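NtrC family transcriptional regulator (Clostridium acetobutylicum ATCC 824, PDB 2Q5C) probably acts as a sigma54-dependent transcription activator that binds DNA and ATP, represented here by its N-terminal PrpR-type domain, likely the sensory part. Local coordinates at residues Ala54-Gly59 and Arg175-Ala180. Sequence-based numbering, arbitrary orientation.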
ATOM      1  N   ALA A  54     -16.600  -8.045   0.537  1.00 19.17           N
ATOM      2  CA  ALA A  54     -15.223  -8.008   1.020  1.00 18.65           C
ATOM      3  C   ALA A  54     -14.575  -6.708   0.578  1.00 17.72           C
ATOM      4  O   ALA A  54     -15.028  -6.088  -0.371  1.00 17.73           O
ATOM      5  CB  ALA A  54     -14.425  -9.181   0.451  1.00 18.94           C
ATOM      6  N   ILE A  55     -13.493  -6.337   1.264  1.00 17.44           N
ATOM      7  CA  ILE A  55     -12.676  -5.164   0.951  1.00 16.84           C
ATOM      8  C   ILE A  55     -11.247  -5.634   0.752  1.00 17.45           C
ATOM      9  O   ILE A  55     -10.767  -6.503   1.501  1.00 18.08           O
ATOM     10  CB  ILE A  55     -12.761  -4.128   2.027  1.00 17.33           C
ATOM     11  CG1 ILE A  55     -14.225  -3.623   2.082  1.00 21.36           C
ATOM     12  CG2 ILE A  55     -11.835  -2.919   1.720  1.00 18.33           C
ATOM     13  CD1 ILE A  55     -14.573  -2.884   3.332  1.00 25.03           C
ATOM     14  N   ILE A  56     -10.577  -5.106  -0.282  1.00 15.47           N
ATOM     15  CA  ILE A  56      -9.149  -5.317  -0.554  1.00 15.30           C
ATOM     16  C   ILE A  56      -8.442  -3.980  -0.428  1.00 15.15           C
ATOM     17  O   ILE A  56      -8.931  -2.936  -0.904  1.00 15.13           O
ATOM     18  CB  ILE A  56      -8.925  -5.922  -1.973  1.00 15.21           C
ATOM     19  CG1 ILE A  56      -9.584  -7.299  -2.128  1.00 16.35           C
ATOM     20  CG2 ILE A  56      -7.430  -5.951  -2.271  1.00 14.58           C
ATOM     21  CD1 ILE A  56      -9.581  -7.840  -3.528  1.00 16.86           C
ATOM     22  N   SER A  57      -7.269  -3.990   0.200  1.00 15.81           N
ATOM     23  CA  SER A  57      -6.458  -2.773   0.360  1.00 16.36           C
ATOM     24  C   SER A  57      -5.031  -3.220   0.557  1.00 16.51           C
ATOM     25  O   SER A  57      -4.764  -4.407   0.503  1.00 18.23           O
ATOM     26  CB  SER A  57      -6.991  -1.858   1.454  1.00 16.20           C
ATOM     27  OG  SER A  57      -6.878  -2.510   2.710  1.00 18.03           O
ATOM     28  N   ARG A  58      -4.107  -2.279   0.765  1.00 17.90           N
ATOM     29  CA  ARG A  58      -2.717  -2.652   0.848  1.00 19.45           C
ATOM     30  C   ARG A  58      -2.087  -2.054   2.081  1.00 19.87           C
ATOM     31  O   ARG A  58      -2.450  -0.969   2.531  1.00 20.26           O
ATOM     32  CB  ARG A  58      -2.033  -2.132  -0.413  1.00 20.70           C
ATOM     33  CG  ARG A  58      -0.629  -2.622  -0.597  1.00 25.17           C
ATOM     34  CD  ARG A  58      -0.292  -2.642  -2.081  1.00 31.38           C
ATOM     35  NE  ARG A  58       0.027  -1.319  -2.598  1.00 36.59           N
ATOM     36  CZ  ARG A  58       1.272  -0.894  -2.857  1.00 40.21           C
ATOM     37  NH1 ARG A  58       1.459   0.326  -3.319  1.00 42.29           N
ATOM     38  NH2 ARG A  58       2.323  -1.692  -2.654  1.00 41.55           N
ATOM     39  N   GLY A  59      -1.094  -2.775   2.615  1.00 22.14           N
ATOM     40  CA  GLY A  59      -0.207  -2.202   3.613  1.00 23.79           C
ATOM     41  C   GLY A  59      -0.889  -1.608   4.832  1.00 22.86           C
ATOM     42  O   GLY A  59      -1.821  -2.219   5.393  1.00 24.00           O
ATOM     43  N   ARG A 175      -3.863 -12.355  -6.682  1.00 19.75           N
ATOM     44  CA  ARG A 175      -3.806 -13.195  -5.475  1.00 21.91           C
ATOM     45  C   ARG A 175      -4.761 -12.700  -4.413  1.00 22.10           C
ATOM     46  O   ARG A 175      -5.408 -13.499  -3.719  1.00 22.04           O
ATOM     47  CB  ARG A 175      -2.384 -13.265  -4.907  1.00 23.55           C
ATOM     48  CG  ARG A 175      -1.380 -13.977  -5.816  1.00 29.63           C
ATOM     49  CD  ARG A 175      -0.087 -14.255  -5.060  1.00 37.49           C
ATOM     50  NE  ARG A 175       0.762 -13.071  -4.913  1.00 43.24           N
ATOM     51  CZ  ARG A 175       1.838 -12.817  -5.659  1.00 45.25           C
ATOM     52  NH1 ARG A 175       2.204 -13.672  -6.616  1.00 47.50           N
ATOM     53  NH2 ARG A 175       2.555 -11.715  -5.444  1.00 45.41           N
ATOM     54  N   ALA A 176      -4.858 -11.380  -4.248  1.00 19.32           N
ATOM     55  CA  ALA A 176      -5.770 -10.825  -3.241  1.00 19.65           C
ATOM     56  C   ALA A 176      -7.224 -11.104  -3.596  1.00 19.57           C
ATOM     57  O   ALA A 176      -8.053 -11.378  -2.718  1.00 18.69           O
ATOM     58  CB  ALA A 176      -5.516  -9.316  -3.058  1.00 19.90           C
ATOM     59  N   ILE A 177      -7.549 -11.043  -4.882  1.00 19.30           N
ATOM     60  CA  ILE A 177      -8.909 -11.356  -5.323  1.00 20.35           C
ATOM     61  C   ILE A 177      -9.230 -12.805  -5.035  1.00 21.21           C
ATOM     62  O   ILE A 177     -10.312 -13.088  -4.513  1.00 21.50           O
ATOM     63  CB  ILE A 177      -9.117 -11.003  -6.812  1.00 18.94           C
ATOM     64  CG1 ILE A 177      -9.134  -9.479  -6.968  1.00 20.21           C
ATOM     65  CG2 ILE A 177     -10.405 -11.628  -7.366  1.00 21.72           C
ATOM     66  CD1 ILE A 177      -9.019  -9.020  -8.415  1.00 20.64           C
ATOM     67  N   GLU A 178      -8.296 -13.701  -5.357  1.00 21.59           N
ATOM     68  CA  GLU A 178      -8.487 -15.123  -5.039  1.00 24.64           C
ATOM     69  C   GLU A 178      -8.742 -15.310  -3.552  1.00 23.75           C
ATOM     70  O   GLU A 178      -9.663 -16.039  -3.159  1.00 24.42           O
ATOM     71  CB  GLU A 178      -7.291 -15.959  -5.509  1.00 24.05           C
ATOM     72  CG  GLU A 178      -7.589 -17.493  -5.532  1.00 29.76           C
ATOM     73  CD  GLU A 178      -6.346 -18.381  -5.682  1.00 31.31           C
ATOM     74  OE1 GLU A 178      -5.198 -17.869  -5.821  1.00 39.04           O
ATOM     75  OE2 GLU A 178      -6.526 -19.632  -5.637  1.00 40.38           O
ATOM     76  N   GLU A 179      -7.949 -14.660  -2.706  1.00 22.88           N
ATOM     77  CA  GLU A 179      -8.124 -14.779  -1.266  1.00 23.20           C
ATOM     78  C   GLU A 179      -9.499 -14.270  -0.844  1.00 23.33           C
ATOM     79  O   GLU A 179     -10.201 -14.904  -0.047  1.00 23.53           O
ATOM     80  CB  GLU A 179      -7.025 -14.010  -0.548  1.00 23.54           C
ATOM     81  CG  GLU A 179      -7.054 -14.147   0.941  1.00 28.82           C
ATOM     82  CD  GLU A 179      -5.940 -13.366   1.597  1.00 34.19           C
ATOM     83  OE1 GLU A 179      -4.937 -13.030   0.911  1.00 35.72           O
ATOM     84  OE2 GLU A 179      -6.079 -13.073   2.797  1.00 38.21           O
ATOM     85  N   ALA A 180      -9.925 -13.142  -1.399  1.00 22.11           N
ATOM     86  CA  ALA A 180     -11.214 -12.563  -1.050  1.00 22.02           C
ATOM     87  C   ALA A 180     -12.323 -13.499  -1.446  1.00 22.69           C
ATOM     88  O   ALA A 180     -13.259 -13.708  -0.654  1.00 22.80           O
ATOM     89  CB  ALA A 180     -11.387 -11.181  -1.804  1.00 20.70           C
TER
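Ile56 of strand 54-58 carries this contact, set against Ala176, Ile177 and Ala180 of helix 170-187. Its CB points toward the helix and branches there. A chi1 of -62° sets CG1 beside the backbone N and leaves CG2 anti to it; CG2 stops after one carbon and meets Ala176 CB at 4.0 Å. CG1 instead extends the chain, and with chi2 at 171° it runs out straight, delivering CD1 to the helix surface among three residues: CG1 of Ile177 lies 3.8 Å from CD1, the backbone O of Ala176 3.9 Å, and CB of Ala180 4.2 Å. Ala176 O accepts the helical bond from Ala180 N, and the methyl is only its van der Waals neighbour. The Ile56 and Ile177 side chains cross at about a right angle. Strand 54-58 is an inner strand of a four-stranded parallel sheet of order 2-1-3-4, in a Rossmann-like α/β half of the chain; the C-terminal helix returns from the second half to cover this sheet, its short segment running roughly antiparallel to the strand, at 152°, with axes 9.2 Å apart. Two residues earlier on the strand, Ala54 CB faces Ala180 CB at 4.3 Å. Ile7 of the adjacent strand touches both Ile56 and Ala180.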